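Local coordinates for ribosome-inactivating protein (Lychnis chalcedonica, PDB 2G5X) that belongs to the plant ribosome-inactivating proteins, single-chain here, and combines a mixed beta-sheet with a largely helical part, at residues A126-R130 / E131-L135. Sequence-based numbering, arbitrary orientation. Where two conformers were deposited one is given.
Sequences AGVSR and EKLSL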
ATOM      1  N   ALA A 126       0.749   5.091 -15.693  1.00  8.44           N
ATOM      2  CA  ALA A 126       1.959   5.745 -15.205  1.00  9.68           C
ATOM      3  C   ALA A 126       3.043   5.807 -16.273  1.00 10.49           C
ATOM      4  O   ALA A 126       3.903   6.691 -16.249  1.00 10.66           O
ATOM      5  CB  ALA A 126       2.486   5.009 -13.980  1.00  9.57           C
ATOM      6  N   GLY A 127       3.000   4.865 -17.208  1.00 10.70           N
ATOM      7  CA  GLY A 127       3.994   4.829 -18.265  1.00 11.62           C
ATOM      8  C   GLY A 127       5.334   4.286 -17.794  1.00 12.16           C
ATOM      9  O   GLY A 127       6.367   4.559 -18.407  1.00 11.88           O
ATOM     10  N   VAL A 128       5.320   3.521 -16.705  1.00 10.93           N
ATOM     11  CA  VAL A 128       6.540   2.934 -16.152  1.00 12.71           C
ATOM     12  C   VAL A 128       6.218   1.612 -15.450  1.00 13.58           C
ATOM     13  O   VAL A 128       5.134   1.443 -14.886  1.00 12.45           O
ATOM     14  CB  VAL A 128       7.233   3.905 -15.154  1.00 14.43           C
ATOM     15  CG1 VAL A 128       6.381   4.084 -13.914  1.00 14.31           C
ATOM     16  CG2 VAL A 128       8.616   3.387 -14.790  1.00 15.54           C
ATOM     17  N   SER A 129       7.163   0.678 -15.485  1.00 12.28           N
ATOM     18  CA  SER A 129       6.977  -0.636 -14.875  1.00 13.42           C
ATOM     19  C   SER A 129       7.269  -0.689 -13.379  1.00 12.97           C
ATOM     20  O   SER A 129       7.947   0.185 -12.831  1.00 11.62           O
ATOM     21  CB  SER A 129       7.871  -1.657 -15.575  1.00 15.71           C
ATOM     22  OG  SER A 129       9.238  -1.342 -15.363  1.00 17.77           O
ATOM     23  N   ARG A 130       6.754  -1.731 -12.728  1.00 12.11           N
ATOM     24  CA  ARG A 130       6.973  -1.945 -11.298  1.00 13.58           C
ATOM     25  C   ARG A 130       8.471  -2.062 -11.063  1.00 14.11           C
ATOM     26  O   ARG A 130       8.997  -1.576 -10.064  1.00 14.50           O
ATOM     27  CB  ARG A 130       6.320  -3.253 -10.833  1.00 14.38           C
ATOM     28  CG  ARG A 130       4.805  -3.268 -10.810  1.00 16.04           C
ATOM     29  CD  ARG A 130       4.271  -4.699 -10.703  1.00 15.75           C
ATOM     30  NE  ARG A 130       4.573  -5.348  -9.426  1.00 14.47           N
ATOM     31  CZ  ARG A 130       4.366  -6.640  -9.180  1.00 14.12           C
ATOM     32  NH1 ARG A 130       3.859  -7.423 -10.125  1.00 15.36           N
ATOM     33  NH2 ARG A 130       4.660  -7.154  -7.992  1.00 12.49           N
ATOM     34  N   GLU A 131       9.148  -2.722 -11.997  1.00 14.05           N
ATOM     35  CA  GLU A 131      10.584  -2.944 -11.897  1.00 13.69           C
ATOM     36  C   GLU A 131      11.460  -1.696 -11.904  1.00 13.41           C
ATOM     37  O   GLU A 131      12.441  -1.637 -11.161  1.00 12.16           O
ATOM     38  CB  GLU A 131      11.053  -3.893 -13.005  1.00 15.01           C
ATOM     39  CG  GLU A 131      10.624  -5.339 -12.810  1.00 16.02           C
ATOM     40  CD  GLU A 131       9.301  -5.662 -13.479  1.00 17.78           C
ATOM     41  OE1 GLU A 131       8.488  -4.737 -13.687  1.00 17.09           O
ATOM     42  OE2 GLU A 131       9.075  -6.852 -13.789  1.00 18.85           O
ATOM     43  N   LYS A 132      11.126  -0.701 -12.721  1.00 12.26           N
ATOM     44  CA  LYS A 132      11.970   0.487 -12.763  1.00 13.31           C
ATOM     45  C   LYS A 132      11.403   1.773 -12.176  1.00 12.61           C
ATOM     46  O   LYS A 132      12.032   2.824 -12.267  1.00 11.13           O
ATOM     47  CB  LYS A 132      12.473   0.733 -14.191  1.00 16.07           C
ATOM     48  CG  LYS A 132      11.441   1.116 -15.225  1.00 19.59           C
ATOM     49  CD  LYS A 132      12.095   1.071 -16.605  1.00 21.25           C
ATOM     50  CE  LYS A 132      11.250   1.731 -17.676  1.00 16.33           C
ATOM     51  NZ  LYS A 132      11.087   3.187 -17.433  1.00 20.35           N
ATOM     52  N   LEU A 133      10.226   1.692 -11.567  1.00  9.85           N
ATOM     53  CA  LEU A 133       9.624   2.864 -10.938  1.00 10.67           C
ATOM     54  C   LEU A 133      10.533   3.337  -9.799  1.00  9.11           C
ATOM     55  O   LEU A 133      10.951   2.535  -8.959  1.00  9.89           O
ATOM     56  CB  LEU A 133       8.244   2.507 -10.379  1.00 10.28           C
ATOM     57  CG  LEU A 133       7.558   3.539  -9.477  1.00 10.23           C
ATOM     58  CD1 LEU A 133       7.286   4.820 -10.246  1.00 11.34           C
ATOM     59  CD2 LEU A 133       6.263   2.948  -8.946  1.00  9.97           C
ATOM     60  N   SER A 134      10.847   4.630  -9.777  1.00  8.48           N
ATOM     61  CA  SER A 134      11.700   5.187  -8.729  1.00  9.10           C
ATOM     62  C   SER A 134      10.957   5.200  -7.391  1.00  8.36           C
ATOM     63  O   SER A 134       9.905   5.825  -7.266  1.00  8.14           O
ATOM     64  CB  SER A 134      12.126   6.608  -9.105  0.50  9.28           C
ATOM     65  OG  SER A 134      13.207   6.598 -10.016  0.50  9.16           O
ATOM     66  N   LEU A 135      11.522   4.514  -6.398  1.00  8.44           N
ATOM     67  CA  LEU A 135      10.928   4.415  -5.066  1.00  7.53           C
ATOM     68  C   LEU A 135      11.760   5.154  -4.017  1.00  7.35           C
ATOM     69  O   LEU A 135      12.961   5.347  -4.193  1.00  7.56           O
ATOM     70  CB  LEU A 135      10.822   2.945  -4.655  1.00  7.27           C
ATOM     71  CG  LEU A 135      10.207   1.968  -5.660  1.00  6.05           C
ATOM     72  CD1 LEU A 135      10.307   0.551  -5.109  1.00  8.63           C
ATOM     73  CD2 LEU A 135       8.763   2.347  -5.947  1.00  7.56           C
TER
HETATM   74  O   HOH W   1       9.098   4.380 -18.422  1.00 26.37           O
HETATM   75  O   HOH W   2      10.484  -0.105  -8.438  1.00  8.62           O
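Ser129 meets the backbone of Lys132 and Leu133 where the chain turns. Its O accepts two weak hydrogen bonds, from Lys132 N and from Leu133 N, the latter at 3.0 Å. Ser129 OG takes a third weak bond from Lys132 N, 3.3 Å long and straighter at 151°. With chi1 at 65°, OG lies between its own N and carbonyl carbon, facing that N-H, as in an ST motif. Packing is close here, with Ser129 OG 3.3 Å from Lys132 CG. On the buried flank Val128 CG1 meets Leu133 CD1 at 3.8 Å, the two side chains crossing at about a right angle. The exposed Lys132 side is looser. Its chain runs out extended past Val128 CG2, then bends at chi4 (65°). Its NZ donates to a water that also donates to Gly127 O, linking the lysine tip back to Gly127. Apart from this, a second water joins two carbonyls of buried residues, Arg130 O (2.6 Å) and Leu133 O (2.7 Å). The buried Arg130 guanidinium forms a salt bridge with Glu200. The turn belongs to the loop joining helix 119-126 to helix 137-145. Leu133 rests on Leu162 and Ile163 of helix 154-173, while Arg130 and Glu131 touch Thr197 of helix 193-201.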